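Local atomic coordinates of epimerase domain-containing protein (PDB entry 6ZLK), a protein that interconverts UDP-glucuronic acid and UDP-galacturonic acid as a 4-epimerase, using bound NAD as its cofactor. Residues T178-R183 and M188-L193; R192-M197 and E304-Y309. One frame throughout, in Å; residues are numbered along the deposited sequence.

How the contacts relate
The two contacts follow each other through helix 189-198, with centres about 8 Å apart. Contact 1 sets the end of strand 171-180, part of the central nucleotide-binding sheet, against the first turn of this helix. Contact 2 sets the next turns of the same helix against helix 299-313, near the C-terminus. Arg192 and Leu193 belong to both. Glu306 joins them: its OE1 accepts a probable hydrogen bond from Gly181 N at 3.0 Å, and its carboxylate packs by Phe190 and His191. One helix thus has its N-terminal end at the UDP-sugar and its later turns packed on a helix from much later in the chain.

Contact 1. Residues T178-R183 and M188-L193; sequences TVYGPR and MAFHRL. With UGA (uridine-5'-diphosphate-glucuronic acid), chain F.
Met188 and Thr178 meet beside the UDP-sugar in this NAD-dependent epimerase of the short-chain dehydrogenase/reductase type, with its Rossmann-like fold. Met188 CE lies 4.0 Å from Thr178 CG2 and 3.4 Å from Val179 O. The same methyl touches C1' of the sugar. The Met188 chain is bent at its last torsion (chi3 77°), which turns CE toward strand 171-180 and the sugar.

Thr178 holds the ligand through its backbone: Thr178 N donates to the glucuronate carboxylate oxygen O'Q at 2.6 Å. Its hydroxyl OG1 is also close to the phosphate oxygen O1B. Val179 N is hydrogen-bonded to the nicotinamide carboxamide oxygen O7N of NAD. Met188 is the N-cap residue of helix 189-198. Just after it, Ala189 N donates to the phosphate oxygen O2A at 3.1 Å, with a longer, weak bond to O1A. The helix N-terminus therefore faces the diphosphate, and its dipole would probably favour the negative charge there. At the uracil end, Arg192 NE donates almost straight, at 176°, to O4, 2.8 Å away in the guanidinium plane.

Further out, Phe215 of strand 212-217 meets the Phe190 ring, and Tyr217 meets Tyr180 edge-to-face. Phe190 itself turns its edge to one face of the Tyr180 ring. This is an offset edge-to-face pair with planes at 67°, and Phe190 CD2 comes within 3.5 Å of Tyr180 CD2.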
ATOM      1  N   THR A 178      12.861  -4.040  14.830  1.00 19.37           N
ATOM      2  CA  THR A 178      13.911  -5.075  14.709  1.00 15.29           C
ATOM      3  C   THR A 178      13.928  -5.981  15.938  1.00 13.77           C
ATOM      4  O   THR A 178      14.752  -5.803  16.829  1.00 16.75           O
ATOM      5  CB  THR A 178      15.275  -4.461  14.381  1.00 16.89           C
ATOM      6  OG1 THR A 178      15.073  -3.536  13.295  1.00 18.15           O
ATOM      7  CG2 THR A 178      16.219  -5.578  13.981  1.00 18.69           C
ATOM      8  N   VAL A 179      13.194  -7.076  15.834  1.00 13.33           N
ATOM      9  CA  VAL A 179      13.100  -7.983  17.001  1.00 13.76           C
ATOM     10  C   VAL A 179      14.256  -8.984  16.942  1.00 13.44           C
ATOM     11  O   VAL A 179      14.595  -9.486  15.867  1.00 14.83           O
ATOM     12  CB  VAL A 179      11.721  -8.660  17.016  1.00 13.09           C
ATOM     13  CG1 VAL A 179      11.562  -9.590  18.195  1.00 13.47           C
ATOM     14  CG2 VAL A 179      10.629  -7.595  16.976  1.00 13.79           C
ATOM     15  N   TYR A 180      14.839  -9.310  18.098  1.00 12.70           N
ATOM     16  CA  TYR A 180      15.944 -10.283  18.122  1.00 13.25           C
ATOM     17  C   TYR A 180      15.755 -11.191  19.331  1.00 13.82           C
ATOM     18  O   TYR A 180      14.905 -10.954  20.211  1.00 13.97           O
ATOM     19  CB  TYR A 180      17.272  -9.554  18.088  1.00 13.05           C
ATOM     20  CG  TYR A 180      17.645  -8.997  19.430  1.00 12.80           C
ATOM     21  CD1 TYR A 180      17.098  -7.821  19.900  1.00 13.96           C
ATOM     22  CD2 TYR A 180      18.538  -9.659  20.244  1.00 13.87           C
ATOM     23  CE1 TYR A 180      17.439  -7.316  21.153  1.00 13.85           C
ATOM     24  CE2 TYR A 180      18.887  -9.183  21.490  1.00 15.74           C
ATOM     25  CZ  TYR A 180      18.362  -7.999  21.946  1.00 15.14           C
ATOM     26  OH  TYR A 180      18.706  -7.634  23.213  1.00 15.03           O
ATOM     27  N   GLY A 181      16.553 -12.251  19.354  1.00 14.28           N
ATOM     28  CA  GLY A 181      16.544 -13.183  20.492  1.00 13.43           C
ATOM     29  C   GLY A 181      16.580 -14.601  19.989  1.00 14.03           C
ATOM     30  O   GLY A 181      16.677 -14.863  18.784  1.00 14.23           O
ATOM     31  N   PRO A 182      16.462 -15.532  20.944  1.00 13.44           N
ATOM     32  CA  PRO A 182      16.309 -16.935  20.596  1.00 14.28           C
ATOM     33  C   PRO A 182      15.215 -17.091  19.547  1.00 14.16           C
ATOM     34  O   PRO A 182      14.169 -16.429  19.685  1.00 15.25           O
ATOM     35  CB  PRO A 182      15.958 -17.575  21.950  1.00 15.45           C
ATOM     36  CG  PRO A 182      16.591 -16.678  22.948  1.00 15.43           C
ATOM     37  CD  PRO A 182      16.319 -15.301  22.377  1.00 15.49           C
ATOM     38  N   ARG A 183      15.406 -17.961  18.565  1.00 13.43           N
ATOM     39  CA  ARG A 183      14.478 -18.333  17.449  1.00 15.63           C
ATOM     40  C   ARG A 183      14.477 -17.263  16.369  1.00 15.04           C
ATOM     41  O   ARG A 183      13.700 -17.355  15.441  1.00 15.36           O
ATOM     42  CB  ARG A 183      13.050 -18.643  17.887  1.00 16.84           C
ATOM     43  CG  ARG A 183      12.944 -19.661  18.999  1.00 19.45           C
ATOM     44  CD  ARG A 183      11.460 -20.014  19.109  1.00 22.39           C
ATOM     45  NE  ARG A 183      11.295 -20.635  20.384  1.00 24.40           N
ATOM     46  CZ  ARG A 183      10.150 -20.835  20.971  1.00 28.33           C
ATOM     47  NH1 ARG A 183       9.018 -20.455  20.399  1.00 23.74           N
ATOM     48  NH2 ARG A 183      10.138 -21.455  22.128  1.00 27.72           N
ATOM     49  N   MET A 188      18.029 -12.795   9.508  1.00 15.22           N
ATOM     50  CA  MET A 188      18.255 -11.524  10.245  1.00 13.80           C
ATOM     51  C   MET A 188      19.695 -11.372  10.681  1.00 14.31           C
ATOM     52  O   MET A 188      20.480 -12.319  10.703  1.00 15.17           O
ATOM     53  CB  MET A 188      17.280 -11.460  11.424  1.00 14.00           C
ATOM     54  CG  MET A 188      15.867 -11.309  10.925  1.00 16.15           C
ATOM     55  SD  MET A 188      14.728 -10.874  12.282  1.00 18.94           S
ATOM     56  CE  MET A 188      15.045  -9.148  12.541  1.00 16.22           C
ATOM     57  N   ALA A 189      20.104 -10.150  10.954  1.00 14.01           N
ATOM     58  CA  ALA A 189      21.505  -9.813  11.173  1.00 15.81           C
ATOM     59  C   ALA A 189      22.077 -10.630  12.320  1.00 14.42           C
ATOM     60  O   ALA A 189      23.200 -11.186  12.189  1.00 15.57           O
ATOM     61  CB  ALA A 189      21.670  -8.359  11.473  1.00 15.79           C
ATOM     62  N   PHE A 190      21.464 -10.621  13.481  1.00 14.92           N
ATOM     63  CA  PHE A 190      22.143 -11.199  14.657  1.00 13.46           C
ATOM     64  C   PHE A 190      22.344 -12.688  14.442  1.00 14.18           C
ATOM     65  O   PHE A 190      23.392 -13.205  14.849  1.00 16.74           O
ATOM     66  CB  PHE A 190      21.391 -10.920  15.959  1.00 14.42           C
ATOM     67  CG  PHE A 190      21.367  -9.468  16.383  1.00 13.71           C
ATOM     68  CD1 PHE A 190      21.939  -8.467  15.614  1.00 14.75           C
ATOM     69  CD2 PHE A 190      20.729  -9.131  17.561  1.00 13.11           C
ATOM     70  CE1 PHE A 190      21.854  -7.146  16.011  1.00 14.71           C
ATOM     71  CE2 PHE A 190      20.659  -7.813  17.967  1.00 14.37           C
ATOM     72  CZ  PHE A 190      21.262  -6.829  17.204  1.00 14.59           C
ATOM     73  N   HIS A 191      21.363 -13.367  13.896  1.00 13.91           N
ATOM     74  CA  HIS A 191      21.424 -14.821  13.632  1.00 14.79           C
ATOM     75  C   HIS A 191      22.603 -15.056  12.689  1.00 15.15           C
ATOM     76  O   HIS A 191      23.499 -15.877  12.991  1.00 15.85           O
ATOM     77  CB  HIS A 191      20.140 -15.300  13.030  1.00 14.82           C
ATOM     78  CG  HIS A 191      20.044 -16.784  12.890  1.00 16.15           C
ATOM     79  ND1 HIS A 191      18.941 -17.442  13.339  1.00 16.88           N
ATOM     80  CD2 HIS A 191      20.853 -17.711  12.317  1.00 17.83           C
ATOM     81  CE1 HIS A 191      19.089 -18.749  13.099  1.00 20.02           C
ATOM     82  NE2 HIS A 191      20.282 -18.923  12.485  1.00 18.41           N
ATOM     83  N   ARG A 192      22.675 -14.302  11.588  1.00 14.55           N
ATOM     84  CA  ARG A 192      23.795 -14.450  10.618  1.00 15.02           C
ATOM     85  C   ARG A 192      25.129 -14.189  11.283  1.00 17.35           C
ATOM     86  O   ARG A 192      26.078 -14.985  11.037  1.00 18.46           O
ATOM     87  CB  ARG A 192      23.600 -13.582   9.358  1.00 15.51           C
ATOM     88  CG  ARG A 192      22.421 -14.001   8.510  1.00 16.64           C
ATOM     89  CD  ARG A 192      22.038 -13.018   7.404  1.00 18.18           C
ATOM     90  NE  ARG A 192      23.220 -12.569   6.656  1.00 18.82           N
ATOM     91  CZ  ARG A 192      23.753 -13.242   5.652  1.00 20.18           C
ATOM     92  NH1 ARG A 192      23.159 -14.344   5.214  1.00 22.30           N
ATOM     93  NH2 ARG A 192      24.882 -12.820   5.090  1.00 22.85           N
ATOM     94  N   LEU A 193      25.278 -13.060  11.968  1.00 15.52           N
ATOM     95  CA  LEU A 193      26.558 -12.605  12.521  1.00 16.51           C
ATOM     96  C   LEU A 193      27.023 -13.585  13.581  1.00 16.35           C
ATOM     97  O   LEU A 193      28.204 -13.861  13.625  1.00 16.88           O
ATOM     98  CB  LEU A 193      26.397 -11.200  13.104  1.00 17.00           C
ATOM     99  CG  LEU A 193      26.174 -10.132  12.047  1.00 18.41           C
ATOM    100  CD1 LEU A 193      25.822  -8.818  12.728  1.00 17.65           C
ATOM    101  CD2 LEU A 193      27.422  -9.932  11.193  1.00 20.06           C
TER
HETATM  102  C1' UGA F 402      13.907  -6.524  10.713  0.50 24.27           C
HETATM  103  C2' UGA F 402      13.074  -7.678  10.177  0.50 25.37           C
HETATM  104  O2' UGA F 402      13.889  -8.410   9.269  0.50 21.95           O
HETATM  105  C3' UGA F 402      11.827  -7.214   9.463  0.50 26.33           C
HETATM  106  O3' UGA F 402      11.013  -8.368   9.236  0.50 27.71           O
HETATM  107  C4' UGA F 402      11.059  -6.176  10.263  0.50 27.13           C
HETATM  108  O4' UGA F 402       9.999  -5.660   9.448  0.50 24.53           O
HETATM  109  C5' UGA F 402      12.002  -5.040  10.692  0.50 29.18           C
HETATM  110  O5' UGA F 402      13.108  -5.588  11.415  0.50 28.01           O
HETATM  111  C6' UGA F 402      11.392  -3.931  11.566  0.50 31.95           C
HETATM  112  O'P UGA F 402      10.264  -3.544  11.363  0.50 38.73           O
HETATM  113  O'Q UGA F 402      12.067  -3.410  12.413  0.50 31.29           O
HETATM  114  PB  UGA F 402      15.975  -5.166   9.829  0.50 15.86           P
HETATM  115  O1B UGA F 402      15.904  -4.003  10.723  0.50 16.91           O
HETATM  116  O2B UGA F 402      16.496  -5.048   8.441  0.50 17.81           O
HETATM  117  O3B UGA F 402      14.597  -5.960   9.617  0.50 21.80           O
HETATM  118  O3A UGA F 402      16.775  -6.288  10.634  0.50 13.46           O
HETATM  119  PA  UGA F 402      18.095  -7.162  10.422  0.50 13.96           P
HETATM  120  O1A UGA F 402      17.865  -8.063   9.290  0.50 14.62           O
HETATM  121  O2A UGA F 402      18.449  -7.702  11.746  0.50 15.35           O
HETATM  122  O5D UGA F 402      19.174  -6.051   9.973  0.50 12.71           O
HETATM  123  C5D UGA F 402      19.606  -5.002  10.818  0.50 12.96           C
HETATM  124  C4D UGA F 402      20.793  -4.349  10.177  0.50 13.30           C
HETATM  125  O4D UGA F 402      21.851  -5.316   9.968  0.50 12.12           O
HETATM  126  C3D UGA F 402      20.519  -3.722   8.806  0.50 13.04           C
HETATM  127  O3D UGA F 402      21.041  -2.394   8.908  0.50 14.41           O
HETATM  128  C2D UGA F 402      21.298  -4.590   7.813  0.50 13.15           C
HETATM  129  O2D UGA F 402      21.987  -3.782   6.873  0.50 15.42           O
HETATM  130  C1D UGA F 402      22.399  -5.195   8.673  0.50 12.66           C
HETATM  131  N1  UGA F 402      22.854  -6.526   8.245  0.50 11.61           N
HETATM  132  C6  UGA F 402      21.980  -7.565   8.084  0.50 12.28           C
HETATM  133  C2  UGA F 402      24.228  -6.701   8.158  0.50 12.09           C
HETATM  134  O2  UGA F 402      25.038  -5.789   8.281  0.50 11.65           O
HETATM  135  N3  UGA F 402      24.614  -7.979   7.912  0.50 12.66           N
HETATM  136  C4  UGA F 402      23.799  -9.072   7.736  0.50 13.60           C
HETATM  137  O4  UGA F 402      24.326 -10.152   7.480  0.50 13.91           O
HETATM  138  C5  UGA F 402      22.386  -8.810   7.818  0.50 12.70           C

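Contact 2. Residues R192-M197 and E304-Y309; sequences RLIKQM and EAEYDY. With UGA (uridine-5'-diphosphate-glucuronic acid), chain F.
Both segments are helical, and their backbones come nearest at Ile194 and Tyr307, with CA atoms 6.4 Å apart. This is helix-helix packing between helix 189-198 and helix 299-313, on the substrate-binding side of this extended short-chain dehydrogenase/reductase. No hydrogen bond crosses between the segments.

Ile194 carries the contact with its two branches. CG2 meets Tyr307 CD2 at 3.9 Å, coming obliquely to the ring, and also lies near Tyr307 CA. The other branch ends in CD1, which rests on the aliphatic part of Glu306. Ile194 CG1 lies beside its own backbone N (chi1 -66°), and with chi2 near 160° that branch extends to Glu306 while CG2 is left for Tyr307.

Leu257 of helix 250-261 also packs on Ile194. Hydrogen bonds from Arg192 NH2 to Thr204 OG1 and from Thr204 N to Gln196 OE1 join helix 189-198 to the neighbouring strand 203-206, and the first would limit how the guanidinium turns.

The Glu306 chain is extended, with CG opposite the backbone N across the CA-CB bond (chi1 -171°). Its carboxylate reaches on to Gly181, in the loop just after strand 171-180, while its methylenes pass Ile194, with Glu306 CG 3.7 Å from Ile194 CD1.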
ATOM      1  N   ARG A 192      22.675 -14.302  11.588  1.00 14.55           N
ATOM      2  CA  ARG A 192      23.795 -14.450  10.618  1.00 15.02           C
ATOM      3  C   ARG A 192      25.129 -14.189  11.283  1.00 17.35           C
ATOM      4  O   ARG A 192      26.078 -14.985  11.037  1.00 18.46           O
ATOM      5  CB  ARG A 192      23.600 -13.582   9.358  1.00 15.51           C
ATOM      6  CG  ARG A 192      22.421 -14.001   8.510  1.00 16.64           C
ATOM      7  CD  ARG A 192      22.038 -13.018   7.404  1.00 18.18           C
ATOM      8  NE  ARG A 192      23.220 -12.569   6.656  1.00 18.82           N
ATOM      9  CZ  ARG A 192      23.753 -13.242   5.652  1.00 20.18           C
ATOM     10  NH1 ARG A 192      23.159 -14.344   5.214  1.00 22.30           N
ATOM     11  NH2 ARG A 192      24.882 -12.820   5.090  1.00 22.85           N
ATOM     12  N   LEU A 193      25.278 -13.060  11.968  1.00 15.52           N
ATOM     13  CA  LEU A 193      26.558 -12.605  12.521  1.00 16.51           C
ATOM     14  C   LEU A 193      27.023 -13.585  13.581  1.00 16.35           C
ATOM     15  O   LEU A 193      28.204 -13.861  13.625  1.00 16.88           O
ATOM     16  CB  LEU A 193      26.397 -11.200  13.104  1.00 17.00           C
ATOM     17  CG  LEU A 193      26.174 -10.132  12.047  1.00 18.41           C
ATOM     18  CD1 LEU A 193      25.822  -8.818  12.728  1.00 17.65           C
ATOM     19  CD2 LEU A 193      27.422  -9.932  11.193  1.00 20.06           C
ATOM     20  N   ILE A 194      26.118 -14.065  14.437  1.00 15.98           N
ATOM     21  CA  ILE A 194      26.542 -14.995  15.522  1.00 15.84           C
ATOM     22  C   ILE A 194      26.966 -16.311  14.873  1.00 16.72           C
ATOM     23  O   ILE A 194      28.005 -16.855  15.323  1.00 17.66           O
ATOM     24  CB  ILE A 194      25.428 -15.163  16.563  1.00 16.08           C
ATOM     25  CG1 ILE A 194      25.149 -13.876  17.331  1.00 17.56           C
ATOM     26  CG2 ILE A 194      25.761 -16.323  17.492  1.00 17.72           C
ATOM     27  CD1 ILE A 194      23.765 -13.852  18.002  1.00 17.36           C
ATOM     28  N   LYS A 195      26.239 -16.782  13.895  1.00 16.98           N
ATOM     29  CA  LYS A 195      26.522 -18.040  13.184  1.00 17.43           C
ATOM     30  C   LYS A 195      27.907 -17.874  12.549  1.00 18.31           C
ATOM     31  O   LYS A 195      28.760 -18.794  12.712  1.00 18.14           O
ATOM     32  CB  LYS A 195      25.452 -18.370  12.138  1.00 19.92           C
ATOM     33  CG  LYS A 195      25.651 -19.693  11.409  1.00 21.30           C
ATOM     34  CD  LYS A 195      24.605 -19.941  10.361  1.00 26.44           C
ATOM     35  CE  LYS A 195      24.626 -21.355   9.845  1.00 31.23           C
ATOM     36  NZ  LYS A 195      25.870 -21.589   9.105  1.00 35.55           N
ATOM     37  N   GLN A 196      28.156 -16.761  11.842  1.00 18.35           N
ATOM     38  CA  GLN A 196      29.471 -16.517  11.209  1.00 18.76           C
ATOM     39  C   GLN A 196      30.528 -16.490  12.306  1.00 22.03           C
ATOM     40  O   GLN A 196      31.599 -17.087  12.076  1.00 20.57           O
ATOM     41  CB  GLN A 196      29.428 -15.233  10.373  1.00 19.53           C
ATOM     42  CG  GLN A 196      28.535 -15.348   9.162  1.00 18.95           C
ATOM     43  CD  GLN A 196      28.061 -13.995   8.657  1.00 17.65           C
ATOM     44  OE1 GLN A 196      28.361 -12.954   9.258  1.00 17.06           O
ATOM     45  NE2 GLN A 196      27.286 -14.029   7.590  1.00 20.52           N
ATOM     46  N   MET A 197      30.306 -15.784  13.419  1.00 19.67           N
ATOM     47  CA  MET A 197      31.321 -15.676  14.492  1.00 22.40           C
ATOM     48  C   MET A 197      31.631 -17.063  15.047  1.00 23.24           C
ATOM     49  O   MET A 197      32.852 -17.360  15.215  1.00 23.53           O
ATOM     50  CB  MET A 197      30.823 -14.770  15.606  1.00 21.83           C
ATOM     51  CG  MET A 197      31.862 -14.491  16.659  1.00 26.77           C
ATOM     52  SD  MET A 197      31.362 -13.139  17.746  1.00 31.02           S
ATOM     53  CE  MET A 197      31.127 -11.778  16.604  1.00 31.81           C
ATOM     54  N   GLU A 304      23.351 -12.415  24.909  1.00 17.27           N
ATOM     55  CA  GLU A 304      23.795 -13.659  25.591  1.00 19.68           C
ATOM     56  C   GLU A 304      22.822 -14.782  25.254  1.00 16.40           C
ATOM     57  O   GLU A 304      23.256 -15.912  24.983  1.00 17.79           O
ATOM     58  CB  GLU A 304      23.900 -13.453  27.103  1.00 20.01           C
ATOM     59  CG  GLU A 304      25.125 -12.656  27.482  1.00 22.31           C
ATOM     60  CD  GLU A 304      25.099 -12.061  28.878  1.00 26.60           C
ATOM     61  OE1 GLU A 304      26.035 -11.261  29.174  1.00 31.17           O
ATOM     62  OE2 GLU A 304      24.153 -12.357  29.637  1.00 28.06           O
ATOM     63  N   ALA A 305      21.524 -14.492  25.320  1.00 16.92           N
ATOM     64  CA  ALA A 305      20.480 -15.488  25.077  1.00 16.49           C
ATOM     65  C   ALA A 305      20.590 -15.924  23.634  1.00 15.77           C
ATOM     66  O   ALA A 305      20.520 -17.124  23.366  1.00 14.84           O
ATOM     67  CB  ALA A 305      19.118 -14.915  25.354  1.00 18.38           C
ATOM     68  N   GLU A 306      20.623 -14.960  22.706  1.00 15.57           N
ATOM     69  CA  GLU A 306      20.655 -15.353  21.288  1.00 14.59           C
ATOM     70  C   GLU A 306      21.949 -16.119  21.000  1.00 15.57           C
ATOM     71  O   GLU A 306      21.837 -17.089  20.219  1.00 16.89           O
ATOM     72  CB  GLU A 306      20.424 -14.162  20.351  1.00 15.56           C
ATOM     73  CG  GLU A 306      20.254 -14.667  18.911  1.00 15.79           C
ATOM     74  CD  GLU A 306      19.714 -13.701  17.858  1.00 16.94           C
ATOM     75  OE1 GLU A 306      19.289 -12.574  18.252  1.00 15.49           O
ATOM     76  OE2 GLU A 306      19.769 -14.057  16.639  1.00 16.98           O
ATOM     77  N   TYR A 307      23.093 -15.730  21.550  1.00 16.99           N
ATOM     78  CA  TYR A 307      24.376 -16.422  21.348  1.00 16.70           C
ATOM     79  C   TYR A 307      24.175 -17.884  21.777  1.00 17.80           C
ATOM     80  O   TYR A 307      24.467 -18.780  20.999  1.00 17.31           O
ATOM     81  CB  TYR A 307      25.460 -15.675  22.114  1.00 17.30           C
ATOM     82  CG  TYR A 307      26.786 -16.342  21.946  1.00 21.38           C
ATOM     83  CD1 TYR A 307      27.142 -17.376  22.781  1.00 25.35           C
ATOM     84  CD2 TYR A 307      27.598 -16.016  20.879  1.00 24.13           C
ATOM     85  CE1 TYR A 307      28.349 -18.028  22.609  1.00 30.52           C
ATOM     86  CE2 TYR A 307      28.806 -16.662  20.693  1.00 29.84           C
ATOM     87  CZ  TYR A 307      29.173 -17.670  21.558  1.00 29.62           C
ATOM     88  OH  TYR A 307      30.376 -18.302  21.403  1.00 37.79           O
ATOM     89  N   ASP A 308      23.615 -18.100  22.964  1.00 17.38           N
ATOM     90  CA  ASP A 308      23.479 -19.503  23.471  1.00 19.17           C
ATOM     91  C   ASP A 308      22.517 -20.274  22.572  1.00 19.27           C
ATOM     92  O   ASP A 308      22.715 -21.467  22.292  1.00 20.54           O
ATOM     93  CB  ASP A 308      23.099 -19.509  24.944  1.00 20.92           C
ATOM     94  CG  ASP A 308      24.272 -19.262  25.899  1.00 24.77           C
ATOM     95  OD1 ASP A 308      25.417 -19.297  25.456  1.00 29.63           O
ATOM     96  OD2 ASP A 308      23.987 -18.962  27.062  1.00 35.07           O
ATOM     97  N   TYR A 309      21.437 -19.652  22.083  1.00 17.25           N
ATOM     98  CA  TYR A 309      20.447 -20.324  21.225  1.00 16.77           C
ATOM     99  C   TYR A 309      21.107 -20.736  19.908  1.00 16.64           C
ATOM    100  O   TYR A 309      20.960 -21.883  19.474  1.00 18.10           O
ATOM    101  CB  TYR A 309      19.280 -19.362  20.961  1.00 17.61           C
ATOM    102  CG  TYR A 309      18.426 -19.828  19.819  1.00 18.54           C
ATOM    103  CD1 TYR A 309      17.479 -20.841  19.979  1.00 22.48           C
ATOM    104  CD2 TYR A 309      18.613 -19.306  18.557  1.00 19.50           C
ATOM    105  CE1 TYR A 309      16.737 -21.300  18.903  1.00 22.43           C
ATOM    106  CE2 TYR A 309      17.912 -19.788  17.461  1.00 23.09           C
ATOM    107  CZ  TYR A 309      16.982 -20.787  17.639  1.00 22.04           C
ATOM    108  OH  TYR A 309      16.299 -21.199  16.534  1.00 27.99           O
TER
HETATM  109  C1' UGA F 402      13.907  -6.524  10.713  0.50 24.27           C
HETATM  110  C2' UGA F 402      13.074  -7.678  10.177  0.50 25.37           C
HETATM  111  O2' UGA F 402      13.889  -8.410   9.269  0.50 21.95           O
HETATM  112  C3' UGA F 402      11.827  -7.214   9.463  0.50 26.33           C
HETATM  113  O3' UGA F 402      11.013  -8.368   9.236  0.50 27.71           O
HETATM  114  C4' UGA F 402      11.059  -6.176  10.263  0.50 27.13           C
HETATM  115  O4' UGA F 402       9.999  -5.660   9.448  0.50 24.53           O
HETATM  116  C5' UGA F 402      12.002  -5.040  10.692  0.50 29.18           C
HETATM  117  O5' UGA F 402      13.108  -5.588  11.415  0.50 28.01           O
HETATM  118  C6' UGA F 402      11.392  -3.931  11.566  0.50 31.95           C
HETATM  119  O'P UGA F 402      10.264  -3.544  11.363  0.50 38.73           O
HETATM  120  O'Q UGA F 402      12.067  -3.410  12.413  0.50 31.29           O
HETATM  121  PB  UGA F 402      15.975  -5.166   9.829  0.50 15.86           P
HETATM  122  O1B UGA F 402      15.904  -4.003  10.723  0.50 16.91           O
HETATM  123  O2B UGA F 402      16.496  -5.048   8.441  0.50 17.81           O
HETATM  124  O3B UGA F 402      14.597  -5.960   9.617  0.50 21.80           O
HETATM  125  O3A UGA F 402      16.775  -6.288  10.634  0.50 13.46           O
HETATM  126  PA  UGA F 402      18.095  -7.162  10.422  0.50 13.96           P
HETATM  127  O1A UGA F 402      17.865  -8.063   9.290  0.50 14.62           O
HETATM  128  O2A UGA F 402      18.449  -7.702  11.746  0.50 15.35           O
HETATM  129  O5D UGA F 402      19.174  -6.051   9.973  0.50 12.71           O
HETATM  130  C5D UGA F 402      19.606  -5.002  10.818  0.50 12.96           C
HETATM  131  C4D UGA F 402      20.793  -4.349  10.177  0.50 13.30           C
HETATM  132  O4D UGA F 402      21.851  -5.316   9.968  0.50 12.12           O
HETATM  133  C3D UGA F 402      20.519  -3.722   8.806  0.50 13.04           C
HETATM  134  O3D UGA F 402      21.041  -2.394   8.908  0.50 14.41           O
HETATM  135  C2D UGA F 402      21.298  -4.590   7.813  0.50 13.15           C
HETATM  136  O2D UGA F 402      21.987  -3.782   6.873  0.50 15.42           O
HETATM  137  C1D UGA F 402      22.399  -5.195   8.673  0.50 12.66           C
HETATM  138  N1  UGA F 402      22.854  -6.526   8.245  0.50 11.61           N
HETATM  139  C6  UGA F 402      21.980  -7.565   8.084  0.50 12.28           C
HETATM  140  C2  UGA F 402      24.228  -6.701   8.158  0.50 12.09           C
HETATM  141  O2  UGA F 402      25.038  -5.789   8.281  0.50 11.65           O
HETATM  142  N3  UGA F 402      24.614  -7.979   7.912  0.50 12.66           N
HETATM  143  C4  UGA F 402      23.799  -9.072   7.736  0.50 13.60           C
HETATM  144  O4  UGA F 402      24.326 -10.152   7.480  0.50 13.91           O
HETATM  145  C5  UGA F 402      22.386  -8.810   7.818  0.50 12.70           C